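Local coordinates for transcriptional regulator (Corynebacterium diphtheriae, PDB 3LMM), which is of unknown function but is probably a transcriptional regulator, combining a Schlafen AlbA_2-type region, an ATPase-like region and regions of helix-turn-helix type, at residues V277-N282 with V293-R298; T233-T238 with K262-Q267; G228-T233 with P357-L362; I434-L439 with W486-A491. One frame throughout, in Å; residues are numbered along the deposited sequence.

In the fold
Contact 3 opens first, on helix 226-232, and closes about 125 residues later on helix 357-365. Contacts 1 and 2 are both nested inside that long loop. Contact 2 starts at Thr233, which it shares with contact 3, and closes at the start of helix 264-278; the two touch through Leu231 and Leu265. Contact 1 follows in series, at the other end of the same helix, and closes the shorter loop made by the hairpin strands 282-286 and 289-293. Contact 4 comes after all of these, within the DUF5635 region. Its centre lies about 42 Å from that of contact 3, and it joins helix 430-441 to strand 485-488.

Contact 1. Residues V277-N282 with V293-R298; sequences VVNKNN and VPEIPR
Asn279 lies alongside Glu295, just past the end of helix 264-278, and its side chain also reaches Pro294 and Ile296. It is buried and centres an inverse gamma turn, in which Lys280 N bonds to Val278 O at 2.6 Å. The edge of the Arg298 guanidinium faces the backbone O of Asn279, while Pro294 CB sits above the rim of one guanidinium face. Lys280 is poorly ordered but is modelled in a salt bridge, NZ to Glu295 OE2 at 2.7 Å. The bend at its last torsion (chi4 58°) turns NZ to Glu295 OE2, which it meets nearly along the C-O bond direction. Lys280 also pairs with Glu326, and Glu295 OE1 bonds to Ser329, so the two charged ends have further partners. Asn281 sets CB against Pro294 CA at 3.5 Å. Its CA makes a CH...O contact with Val293 O at 3.6 Å. Asn282 then pairs with Val293 in an antiparallel hydrogen-bonded bridge. Val293 N to Asn282 O is nearly straight at 2.7 Å, whereas Asn282 N to Val293 O is weak at 3.0 Å. This is the open end of a beta hairpin, strands 282-286 and 289-293, that connects helix 264-278 to helix 298-311 along the chain.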
loop_
_atom_site.group_PDB
_atom_site.type_symbol
_atom_site.label_atom_id
_atom_site.label_comp_id
_atom_site.label_asym_id
_atom_site.label_seq_id
_atom_site.Cartn_x
_atom_site.Cartn_y
_atom_site.Cartn_z
ATOM N N VAL A 277 -14.999 -22.550 -1.142
ATOM C CA VAL A 277 -15.489 -23.829 -1.634
ATOM C C VAL A 277 -15.396 -23.948 -3.143
ATOM O O VAL A 277 -15.120 -25.015 -3.684
ATOM C CB VAL A 277 -16.961 -24.030 -1.260
ATOM C CG1 VAL A 277 -17.485 -25.335 -1.863
ATOM C CG2 VAL A 277 -17.110 -24.015 0.249
ATOM N N VAL A 278 -15.667 -22.843 -3.817
ATOM C CA VAL A 278 -15.642 -22.807 -5.261
ATOM C C VAL A 278 -14.208 -22.961 -5.718
ATOM O O VAL A 278 -13.942 -23.553 -6.762
ATOM C CB VAL A 278 -16.210 -21.480 -5.748
ATOM C CG1 VAL A 278 -16.269 -21.453 -7.250
ATOM C CG2 VAL A 278 -17.591 -21.284 -5.151
ATOM N N ASN A 279 -13.291 -22.420 -4.921
ATOM C CA ASN A 279 -11.875 -22.509 -5.225
ATOM C C ASN A 279 -11.398 -23.934 -4.966
ATOM O O ASN A 279 -10.532 -24.179 -4.130
ATOM C CB ASN A 279 -11.087 -21.549 -4.358
ATOM C CG ASN A 279 -9.758 -21.215 -4.960
ATOM O OD1 ASN A 279 -8.986 -20.441 -4.408
ATOM N ND2 ASN A 279 -9.483 -21.793 -6.113
ATOM N N LYS A 280 -11.995 -24.856 -5.716
ATOM C CA LYS A 280 -11.745 -26.293 -5.661
ATOM C C LYS A 280 -10.494 -26.780 -4.936
ATOM O O LYS A 280 -10.614 -27.573 -3.999
ATOM C CB LYS A 280 -11.765 -26.862 -7.075
ATOM C CG LYS A 280 -13.061 -26.598 -7.810
ATOM C CD LYS A 280 -12.924 -26.961 -9.277
ATOM C CE LYS A 280 -13.969 -26.241 -10.111
ATOM N NZ LYS A 280 -13.861 -24.758 -9.943
ATOM N N ASN A 281 -9.306 -26.351 -5.365
ATOM C CA ASN A 281 -8.064 -26.789 -4.711
ATOM C C ASN A 281 -7.658 -28.251 -4.980
ATOM O O ASN A 281 -8.159 -29.176 -4.338
ATOM C CB ASN A 281 -8.177 -26.514 -3.203
ATOM C CG ASN A 281 -7.339 -27.455 -2.357
ATOM O OD1 ASN A 281 -6.200 -27.763 -2.695
ATOM N ND2 ASN A 281 -7.898 -27.896 -1.235
ATOM N N ASN A 282 -6.729 -28.442 -5.916
ATOM C CA ASN A 282 -6.269 -29.771 -6.284
ATOM C C ASN A 282 -4.877 -30.126 -5.748
ATOM O O ASN A 282 -4.123 -29.266 -5.302
ATOM C CB ASN A 282 -6.291 -29.920 -7.804
ATOM C CG ASN A 282 -5.823 -28.674 -8.508
ATOM O OD1 ASN A 282 -4.819 -28.091 -8.133
ATOM N ND2 ASN A 282 -6.559 -28.252 -9.536
ATOM N N VAL A 293 -3.042 -27.646 -3.375
ATOM C CA VAL A 293 -2.894 -26.267 -3.863
ATOM C C VAL A 293 -4.177 -25.752 -4.538
ATOM O O VAL A 293 -4.620 -26.314 -5.541
ATOM C CB VAL A 293 -1.769 -26.194 -4.910
ATOM C CG1 VAL A 293 -1.648 -24.793 -5.440
ATOM C CG2 VAL A 293 -0.476 -26.683 -4.316
ATOM N N PRO A 294 -4.779 -24.663 -4.011
ATOM C CA PRO A 294 -6.010 -24.152 -4.640
ATOM C C PRO A 294 -5.854 -23.638 -6.089
ATOM O O PRO A 294 -4.767 -23.237 -6.503
ATOM C CB PRO A 294 -6.480 -23.067 -3.663
ATOM C CG PRO A 294 -5.213 -22.603 -3.022
ATOM C CD PRO A 294 -4.419 -23.875 -2.818
ATOM N N GLU A 295 -6.949 -23.676 -6.850
ATOM C CA GLU A 295 -6.961 -23.227 -8.239
ATOM C C GLU A 295 -6.332 -21.863 -8.365
ATOM O O GLU A 295 -5.757 -21.527 -9.391
ATOM C CB GLU A 295 -8.378 -23.138 -8.774
ATOM C CG GLU A 295 -9.211 -24.378 -8.623
ATOM C CD GLU A 295 -9.924 -24.701 -9.905
ATOM O OE1 GLU A 295 -9.215 -25.087 -10.866
ATOM O OE2 GLU A 295 -11.170 -24.548 -9.961
ATOM N N ILE A 296 -6.515 -21.036 -7.347
ATOM C CA ILE A 296 -5.873 -19.729 -7.338
ATOM C C ILE A 296 -5.516 -19.402 -5.898
ATOM O O ILE A 296 -6.324 -19.582 -4.988
ATOM C CB ILE A 296 -6.735 -18.599 -7.978
ATOM C CG1 ILE A 296 -7.991 -18.336 -7.182
ATOM C CG2 ILE A 296 -7.102 -18.972 -9.400
ATOM C CD1 ILE A 296 -8.849 -17.251 -7.838
ATOM N N PRO A 297 -4.280 -18.946 -5.671
ATOM C CA PRO A 297 -3.820 -18.606 -4.323
ATOM C C PRO A 297 -4.799 -17.810 -3.481
ATOM O O PRO A 297 -5.169 -16.696 -3.830
ATOM C CB PRO A 297 -2.517 -17.864 -4.579
ATOM C CG PRO A 297 -2.660 -17.358 -6.004
ATOM C CD PRO A 297 -3.304 -18.523 -6.688
ATOM N N ARG A 298 -5.204 -18.399 -2.363
ATOM C CA ARG A 298 -6.142 -17.767 -1.443
ATOM C C ARG A 298 -5.904 -16.259 -1.282
ATOM O O ARG A 298 -6.828 -15.450 -1.429
ATOM C CB ARG A 298 -6.060 -18.467 -0.088
ATOM C CG ARG A 298 -6.524 -19.909 -0.149
ATOM C CD ARG A 298 -8.025 -19.981 -0.038
ATOM N NE ARG A 298 -8.598 -21.129 -0.739
ATOM C CZ ARG A 298 -8.434 -22.397 -0.376
ATOM N NH1 ARG A 298 -9.002 -23.365 -1.088
ATOM N NH2 ARG A 298 -7.700 -22.693 0.691
#

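Contact 2. Residues T233-T238 with K262-Q267; sequences TSLDRT and KSCLEQ
Gln267 reaches from the first turn of helix 264-278 to the loop at Arg237. Its NE2 gives a hydrogen bond to Arg237 O at 3.0 Å, with the donor tilted 21° from the carbonyl plane. The same NE2 bonds to Lys262 O at 2.8 Å, from above the plane of the Lys262 carbonyl. OE1 accepts from Ala239 N, so three backbone groups hold the amide and fix its rotation. The chain of Gln267 is extended beyond CG (chi2 -176°), which carries the amide across to the loop. Leu235 crosses this side chain. Its CD2 lies near Gln267 NE2 and Lys262 O, and its CD1 meets Cys264 SG at 4.1 Å. Further along, Ser263 CB packs on Thr233 O at 3.5 Å.

The next shell is the start of the helix. Ser263 is the N-cap and forms a capping box with Glu266. Glu266 OE1 takes two bonds, from Ser263 N at 2.9 Å and from Ser263 OG at 2.7 Å. The return bond, Glu266 N to Ser263 OG, is weak. Glu266 OE2 makes a salt bridge to Arg189, which adjoins helix 190-199. Leu235 and Cys264 both pack on Leu230 of helix 226-232 and on Trp314. The contact thus fastens the link between helix 226-232 and strand 240-245 to the N-terminal end of helix 264-278.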
loop_
_atom_site.group_PDB
_atom_site.type_symbol
_atom_site.label_atom_id
_atom_site.label_comp_id
_atom_site.label_asym_id
_atom_site.label_seq_id
_atom_site.Cartn_x
_atom_site.Cartn_y
_atom_site.Cartn_z
ATOM N N THR A 233 -23.200 -2.238 10.318
ATOM C CA THR A 233 -24.643 -2.062 10.213
ATOM C C THR A 233 -25.161 -2.592 8.888
ATOM O O THR A 233 -24.526 -2.405 7.846
ATOM C CB THR A 233 -25.005 -0.568 10.304
ATOM O OG1 THR A 233 -24.973 -0.154 11.676
ATOM C CG2 THR A 233 -26.373 -0.299 9.698
ATOM N N SER A 234 -26.323 -3.236 8.913
ATOM C CA SER A 234 -26.891 -3.761 7.675
ATOM C C SER A 234 -27.170 -2.635 6.692
ATOM O O SER A 234 -27.784 -1.630 7.054
ATOM C CB SER A 234 -28.177 -4.559 7.957
ATOM O OG SER A 234 -29.108 -3.885 8.784
ATOM N N LEU A 235 -26.714 -2.791 5.452
ATOM C CA LEU A 235 -26.948 -1.745 4.467
ATOM C C LEU A 235 -28.152 -2.084 3.597
ATOM O O LEU A 235 -28.245 -1.667 2.443
ATOM C CB LEU A 235 -25.707 -1.502 3.588
ATOM C CG LEU A 235 -25.393 -2.504 2.471
ATOM C CD1 LEU A 235 -24.170 -2.056 1.701
ATOM C CD2 LEU A 235 -25.194 -3.875 3.088
ATOM N N ASP A 236 -29.075 -2.840 4.176
ATOM C CA ASP A 236 -30.301 -3.240 3.505
ATOM C C ASP A 236 -30.167 -3.360 1.990
ATOM O O ASP A 236 -30.975 -2.810 1.241
ATOM C CB ASP A 236 -31.424 -2.252 3.843
ATOM C CG ASP A 236 -31.560 -2.006 5.336
ATOM O OD1 ASP A 236 -31.041 -0.979 5.831
ATOM O OD2 ASP A 236 -32.180 -2.850 6.022
ATOM N N ARG A 237 -29.134 -4.069 1.546
ATOM C CA ARG A 237 -28.908 -4.295 0.124
ATOM C C ARG A 237 -27.669 -5.137 -0.095
ATOM O O ARG A 237 -26.798 -5.216 0.764
ATOM C CB ARG A 237 -28.792 -2.975 -0.643
ATOM C CG ARG A 237 -27.400 -2.433 -0.909
ATOM C CD ARG A 237 -27.479 -1.620 -2.186
ATOM N NE ARG A 237 -26.326 -0.776 -2.498
ATOM C CZ ARG A 237 -25.861 0.191 -1.712
ATOM N NH1 ARG A 237 -24.812 0.913 -2.100
ATOM N NH2 ARG A 237 -26.425 0.421 -0.526
ATOM N N THR A 238 -27.603 -5.784 -1.245
ATOM C CA THR A 238 -26.475 -6.625 -1.545
ATOM C C THR A 238 -25.277 -5.788 -1.917
ATOM O O THR A 238 -25.356 -4.912 -2.781
ATOM C CB THR A 238 -26.825 -7.579 -2.664
ATOM O OG1 THR A 238 -27.840 -8.469 -2.192
ATOM C CG2 THR A 238 -25.611 -8.373 -3.099
ATOM N N LYS A 262 -27.450 -7.963 6.165
ATOM C CA LYS A 262 -26.109 -8.151 6.703
ATOM C C LYS A 262 -25.210 -6.958 6.402
ATOM O O LYS A 262 -25.351 -6.292 5.377
ATOM C CB LYS A 262 -25.468 -9.423 6.131
ATOM C CG LYS A 262 -26.262 -10.697 6.406
ATOM C CD LYS A 262 -25.468 -11.982 6.107
ATOM C CE LYS A 262 -26.229 -13.226 6.593
ATOM N NZ LYS A 262 -25.414 -14.479 6.600
ATOM N N SER A 263 -24.295 -6.690 7.324
ATOM C CA SER A 263 -23.342 -5.602 7.186
ATOM C C SER A 263 -22.306 -6.030 6.145
ATOM O O SER A 263 -22.274 -7.196 5.745
ATOM C CB SER A 263 -22.665 -5.347 8.528
ATOM O OG SER A 263 -22.041 -6.520 9.010
ATOM N N CYS A 264 -21.462 -5.101 5.705
ATOM C CA CYS A 264 -20.450 -5.435 4.708
ATOM C C CYS A 264 -19.509 -6.510 5.217
ATOM O O CYS A 264 -19.116 -7.394 4.465
ATOM C CB CYS A 264 -19.639 -4.200 4.326
ATOM S SG CYS A 264 -20.451 -3.111 3.132
ATOM N N LEU A 265 -19.139 -6.426 6.490
ATOM C CA LEU A 265 -18.243 -7.414 7.069
ATOM C C LEU A 265 -18.887 -8.795 6.982
ATOM O O LEU A 265 -18.223 -9.796 6.679
ATOM C CB LEU A 265 -17.954 -7.089 8.530
ATOM C CG LEU A 265 -17.157 -5.821 8.790
ATOM C CD1 LEU A 265 -17.085 -5.577 10.285
ATOM C CD2 LEU A 265 -15.770 -5.936 8.191
ATOM N N GLU A 266 -20.186 -8.842 7.265
ATOM C CA GLU A 266 -20.927 -10.087 7.213
ATOM C C GLU A 266 -21.008 -10.530 5.764
ATOM O O GLU A 266 -20.766 -11.697 5.441
ATOM C CB GLU A 266 -22.322 -9.886 7.787
ATOM C CG GLU A 266 -22.315 -9.758 9.289
ATOM C CD GLU A 266 -23.663 -9.376 9.846
ATOM O OE1 GLU A 266 -24.044 -8.186 9.740
ATOM O OE2 GLU A 266 -24.352 -10.267 10.389
ATOM N N GLN A 267 -21.335 -9.592 4.886
ATOM C CA GLN A 267 -21.423 -9.929 3.486
ATOM C C GLN A 267 -20.069 -10.333 2.942
ATOM O O GLN A 267 -19.973 -11.277 2.165
ATOM C CB GLN A 267 -22.017 -8.765 2.699
ATOM C CG GLN A 267 -23.528 -8.693 2.826
ATOM C CD GLN A 267 -24.127 -7.596 1.974
ATOM O OE1 GLN A 267 -23.880 -7.518 0.766
ATOM N NE2 GLN A 267 -24.933 -6.743 2.597
#

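Contact 3. Residues G228-T233 with P357-L362; sequences GKLLFT and PALADL
Leu362 meets Leu231 from a helix whose shortest backbone bond in this segment runs from Asp361 N to Pro357 O, at 2.8 Å. This is apolar helix-on-helix packing. Helix 357-365, in the region related to the RecG C-terminal family, lies against helix 226-232. The segment axes come within 10.5 Å and cross at -48°. No hydrogen bond joins the two helices here, and leucines fill most of the contact.

Leu231 gives the largest share of its helix's side. It meets Leu362 tip to tip, CD2 to CD2 at 3.6 Å. Its other branch, CD1, reaches Leu359 CD2 at 3.9 Å, with the two side chains crossing at a slant. Leu231 therefore sits between two leucines one turn apart on the facing helix. Leu230 adds a looser touch on Leu359, CD1 to CD2 at 4.4 Å.

Leu362 and Leu359 also pack on Ala227, and Leu231 reaches back to Cys264 and Leu265 of helix 264-278. Leu231 thus touches both helix 357-365 and helix 264-278. With CG of Leu362 trans to its own N (chi1 -173°), the branch points toward helix 226-232. Its CD2 ends 3.7 Å from Gly228 N.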
loop_
_atom_site.group_PDB
_atom_site.type_symbol
_atom_site.label_atom_id
_atom_site.label_comp_id
_atom_site.label_asym_id
_atom_site.label_seq_id
_atom_site.Cartn_x
_atom_site.Cartn_y
_atom_site.Cartn_z
ATOM N N GLY A 228 -18.071 3.354 9.537
ATOM C CA GLY A 228 -18.394 2.479 10.641
ATOM C C GLY A 228 -19.787 1.927 10.466
ATOM O O GLY A 228 -20.044 0.767 10.777
ATOM N N LYS A 229 -20.694 2.762 9.972
ATOM C CA LYS A 229 -22.073 2.339 9.751
ATOM C C LYS A 229 -22.105 1.305 8.624
ATOM O O LYS A 229 -22.779 0.278 8.720
ATOM C CB LYS A 229 -22.940 3.552 9.372
ATOM C CG LYS A 229 -24.329 3.233 8.794
ATOM C CD LYS A 229 -25.077 4.523 8.457
ATOM C CE LYS A 229 -26.444 4.292 7.791
ATOM N NZ LYS A 229 -26.403 3.969 6.326
ATOM N N LEU A 230 -21.349 1.578 7.569
ATOM C CA LEU A 230 -21.301 0.701 6.415
ATOM C C LEU A 230 -20.745 -0.673 6.763
ATOM O O LEU A 230 -21.160 -1.685 6.195
ATOM C CB LEU A 230 -20.452 1.367 5.328
ATOM C CG LEU A 230 -20.513 0.950 3.851
ATOM C CD1 LEU A 230 -19.225 0.290 3.453
ATOM C CD2 LEU A 230 -21.690 0.039 3.609
ATOM N N LEU A 231 -19.831 -0.715 7.723
ATOM C CA LEU A 231 -19.217 -1.981 8.112
ATOM C C LEU A 231 -19.901 -2.827 9.191
ATOM O O LEU A 231 -19.930 -4.050 9.078
ATOM C CB LEU A 231 -17.754 -1.752 8.506
ATOM C CG LEU A 231 -16.745 -2.314 7.492
ATOM C CD1 LEU A 231 -17.086 -1.824 6.095
ATOM C CD2 LEU A 231 -15.336 -1.905 7.879
ATOM N N PHE A 232 -20.457 -2.196 10.222
ATOM C CA PHE A 232 -21.097 -2.960 11.282
ATOM C C PHE A 232 -22.619 -2.888 11.319
ATOM O O PHE A 232 -23.253 -3.428 12.229
ATOM C CB PHE A 232 -20.540 -2.534 12.627
ATOM C CG PHE A 232 -19.084 -2.824 12.786
ATOM C CD1 PHE A 232 -18.125 -1.909 12.374
ATOM C CD2 PHE A 232 -18.665 -4.013 13.367
ATOM C CE1 PHE A 232 -16.759 -2.173 12.546
ATOM C CE2 PHE A 232 -17.302 -4.288 13.542
ATOM C CZ PHE A 232 -16.348 -3.365 13.134
ATOM N N THR A 233 -23.200 -2.238 10.318
ATOM C CA THR A 233 -24.643 -2.062 10.213
ATOM C C THR A 233 -25.161 -2.592 8.888
ATOM O O THR A 233 -24.526 -2.405 7.846
ATOM C CB THR A 233 -25.005 -0.568 10.304
ATOM O OG1 THR A 233 -24.973 -0.154 11.676
ATOM C CG2 THR A 233 -26.373 -0.299 9.698
ATOM N N PRO A 357 -10.726 7.215 1.747
ATOM C CA PRO A 357 -9.649 7.091 2.731
ATOM C C PRO A 357 -10.186 6.652 4.092
ATOM O O PRO A 357 -9.631 5.759 4.715
ATOM C CB PRO A 357 -9.060 8.501 2.770
ATOM C CG PRO A 357 -9.196 8.939 1.358
ATOM C CD PRO A 357 -10.602 8.480 1.004
ATOM N N ALA A 358 -11.272 7.273 4.535
ATOM C CA ALA A 358 -11.866 6.906 5.806
ATOM C C ALA A 358 -12.172 5.402 5.858
ATOM O O ALA A 358 -11.806 4.716 6.816
ATOM C CB ALA A 358 -13.134 7.707 6.038
ATOM N N LEU A 359 -12.830 4.890 4.823
ATOM C CA LEU A 359 -13.196 3.471 4.762
ATOM C C LEU A 359 -11.945 2.620 4.776
ATOM O O LEU A 359 -11.877 1.602 5.467
ATOM C CB LEU A 359 -13.978 3.170 3.477
ATOM C CG LEU A 359 -15.051 2.072 3.393
ATOM C CD1 LEU A 359 -14.759 1.215 2.172
ATOM C CD2 LEU A 359 -15.096 1.231 4.654
ATOM N N ALA A 360 -10.961 3.036 3.990
ATOM C CA ALA A 360 -9.712 2.306 3.922
ATOM C C ALA A 360 -9.135 2.227 5.320
ATOM O O ALA A 360 -8.908 1.136 5.840
ATOM C CB ALA A 360 -8.737 3.000 2.996
ATOM N N ASP A 361 -8.922 3.374 5.952
ATOM C CA ASP A 361 -8.353 3.335 7.285
ATOM C C ASP A 361 -9.090 2.414 8.256
ATOM O O ASP A 361 -8.452 1.734 9.057
ATOM C CB ASP A 361 -8.275 4.714 7.912
ATOM C CG ASP A 361 -7.710 4.650 9.307
ATOM O OD1 ASP A 361 -6.521 4.281 9.429
ATOM O OD2 ASP A 361 -8.452 4.934 10.280
ATOM N N LEU A 362 -10.419 2.398 8.201
ATOM C CA LEU A 362 -11.185 1.552 9.099
ATOM C C LEU A 362 -10.824 0.090 8.902
ATOM O O LEU A 362 -10.747 -0.668 9.871
ATOM C CB LEU A 362 -12.682 1.748 8.876
ATOM C CG LEU A 362 -13.602 1.035 9.872
ATOM C CD1 LEU A 362 -13.335 1.509 11.293
ATOM C CD2 LEU A 362 -15.045 1.295 9.476
#

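Contact 4. Residues I434-L439 with W486-A491; sequences IVLYLL and WLLGNA
Leu439 and Leu436 of helix 430-441 pack on Leu488, at the end of strand 485-488. The order of three helices, 430-441, 447-454 and 458-469, followed by a two-stranded hairpin is consistent with a winged-helix domain. This fits the helix-turn-helix relationship of the DUF5635 region. In that reading, the contact sets helix 430-441 against the second strand of the probable wing. Their segment axes lie 8.7 Å apart and cross at -82°, almost perpendicular.

The side-chain contacts are all apolar. Leu436 and Leu488 cross at about a right angle, with CD2 of Leu436 at 3.5 Å from CD1 of Leu488. Leu439 CD1 packs against Leu488 CB, also at 3.5 Å. CG of Leu488 is trans to its backbone N (chi1 -162°), which carries CD1 to both leucines of the helix.

Contacts with the strand backbone come from Leu439 alone. CD1 approaches Leu488 N from one side of the peptide plane, and CD2 comes near Trp486 O. No hydrogen bond crosses between helix and strand here. The strand is held from elsewhere: Leu487 pairs with Ile480 of the hairpin, and Trp486 with Ile445. Ile445 also touches Leu439, whose CD1 has Leu488 N as its nearest backbone atom, at 3.1 Å.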
loop_
_atom_site.group_PDB
_atom_site.type_symbol
_atom_site.label_atom_id
_atom_site.label_comp_id
_atom_site.label_asym_id
_atom_site.label_seq_id
_atom_site.Cartn_x
_atom_site.Cartn_y
_atom_site.Cartn_z
ATOM N N ILE A 434 8.556 -9.546 -10.532
ATOM C CA ILE A 434 8.309 -8.763 -11.729
ATOM C C ILE A 434 9.467 -8.956 -12.692
ATOM O O ILE A 434 9.265 -9.249 -13.869
ATOM C CB ILE A 434 8.182 -7.265 -11.401
ATOM C CG1 ILE A 434 6.938 -7.026 -10.536
ATOM C CG2 ILE A 434 8.137 -6.454 -12.690
ATOM C CD1 ILE A 434 5.618 -7.324 -11.236
ATOM N N VAL A 435 10.687 -8.789 -12.194
ATOM C CA VAL A 435 11.839 -8.959 -13.064
ATOM C C VAL A 435 11.807 -10.333 -13.724
ATOM O O VAL A 435 11.860 -10.418 -14.947
ATOM C CB VAL A 435 13.163 -8.790 -12.315
ATOM C CG1 VAL A 435 14.315 -9.202 -13.214
ATOM C CG2 VAL A 435 13.327 -7.344 -11.905
ATOM N N LEU A 436 11.713 -11.410 -12.949
ATOM C CA LEU A 436 11.672 -12.716 -13.588
ATOM C C LEU A 436 10.511 -12.809 -14.584
ATOM O O LEU A 436 10.653 -13.411 -15.655
ATOM C CB LEU A 436 11.561 -13.836 -12.557
ATOM C CG LEU A 436 12.902 -14.154 -11.904
ATOM C CD1 LEU A 436 12.724 -15.144 -10.762
ATOM C CD2 LEU A 436 13.841 -14.697 -12.953
ATOM N N TYR A 437 9.372 -12.203 -14.263
ATOM C CA TYR A 437 8.255 -12.291 -15.191
ATOM C C TYR A 437 8.554 -11.597 -16.515
ATOM O O TYR A 437 8.334 -12.179 -17.572
ATOM C CB TYR A 437 6.967 -11.732 -14.572
ATOM C CG TYR A 437 5.767 -11.808 -15.509
ATOM C CD1 TYR A 437 5.309 -10.670 -16.178
ATOM C CD2 TYR A 437 5.126 -13.029 -15.764
ATOM C CE1 TYR A 437 4.245 -10.738 -17.083
ATOM C CE2 TYR A 437 4.058 -13.114 -16.668
ATOM C CZ TYR A 437 3.624 -11.962 -17.325
ATOM O OH TYR A 437 2.576 -12.037 -18.222
ATOM N N LEU A 438 9.052 -10.366 -16.477
ATOM C CA LEU A 438 9.356 -9.677 -17.723
ATOM C C LEU A 438 10.273 -10.520 -18.590
ATOM O O LEU A 438 10.191 -10.476 -19.817
ATOM C CB LEU A 438 10.024 -8.340 -17.448
ATOM C CG LEU A 438 9.102 -7.384 -16.726
ATOM C CD1 LEU A 438 9.786 -6.050 -16.554
ATOM C CD2 LEU A 438 7.821 -7.237 -17.527
ATOM N N LEU A 439 11.153 -11.290 -17.958
ATOM C CA LEU A 439 12.059 -12.124 -18.728
ATOM C C LEU A 439 11.423 -13.420 -19.230
ATOM O O LEU A 439 11.996 -14.085 -20.103
ATOM C CB LEU A 439 13.319 -12.435 -17.931
ATOM C CG LEU A 439 14.310 -11.293 -17.724
ATOM C CD1 LEU A 439 15.540 -11.888 -17.073
ATOM C CD2 LEU A 439 14.686 -10.619 -19.030
ATOM N N TRP A 486 19.959 -6.312 -19.784
ATOM C CA TRP A 486 20.010 -7.393 -18.807
ATOM C C TRP A 486 19.241 -8.582 -19.327
ATOM O O TRP A 486 18.287 -8.428 -20.082
ATOM C CB TRP A 486 19.376 -6.957 -17.494
ATOM C CG TRP A 486 20.318 -6.383 -16.559
ATOM C CD1 TRP A 486 21.284 -7.045 -15.851
ATOM C CD2 TRP A 486 20.439 -5.006 -16.221
ATOM N NE1 TRP A 486 22.003 -6.155 -15.086
ATOM C CE2 TRP A 486 21.503 -4.894 -15.295
ATOM C CE3 TRP A 486 19.748 -3.851 -16.610
ATOM C CZ2 TRP A 486 21.898 -3.661 -14.752
ATOM C CZ3 TRP A 486 20.137 -2.619 -16.071
ATOM C CH2 TRP A 486 21.204 -2.536 -15.149
ATOM N N LEU A 487 19.647 -9.775 -18.922
ATOM C CA LEU A 487 18.934 -10.961 -19.369
ATOM C C LEU A 487 19.086 -12.178 -18.458
ATOM O O LEU A 487 20.091 -12.352 -17.775
ATOM C CB LEU A 487 19.324 -11.287 -20.820
ATOM C CG LEU A 487 20.786 -11.137 -21.241
ATOM C CD1 LEU A 487 21.549 -12.352 -20.762
ATOM C CD2 LEU A 487 20.884 -11.009 -22.748
ATOM N N LEU A 488 18.051 -13.010 -18.452
ATOM C CA LEU A 488 18.010 -14.203 -17.628
ATOM C C LEU A 488 19.276 -15.043 -17.758
ATOM O O LEU A 488 19.765 -15.261 -18.863
ATOM C CB LEU A 488 16.787 -15.028 -18.009
ATOM C CG LEU A 488 16.340 -16.075 -17.001
ATOM C CD1 LEU A 488 15.977 -15.417 -15.678
ATOM C CD2 LEU A 488 15.155 -16.830 -17.567
ATOM N N GLY A 489 19.804 -15.508 -16.627
ATOM C CA GLY A 489 21.014 -16.322 -16.642
ATOM C C GLY A 489 20.749 -17.749 -17.094
ATOM O O GLY A 489 19.694 -18.293 -16.794
ATOM N N ASN A 490 21.692 -18.364 -17.805
ATOM C CA ASN A 490 21.506 -19.732 -18.295
ATOM C C ASN A 490 21.036 -20.701 -17.225
ATOM O O ASN A 490 20.500 -21.761 -17.539
ATOM C CB ASN A 490 22.801 -20.271 -18.904
ATOM C CG ASN A 490 23.184 -19.559 -20.185
ATOM O OD1 ASN A 490 23.383 -18.340 -20.199
ATOM N ND2 ASN A 490 23.294 -20.319 -21.273
ATOM N N ALA A 491 21.244 -20.339 -15.964
ATOM C CA ALA A 491 20.844 -21.180 -14.839
ATOM C C ALA A 491 19.341 -21.455 -14.856
ATOM O O ALA A 491 18.898 -22.606 -14.763
ATOM C CB ALA A 491 21.233 -20.499 -13.526
#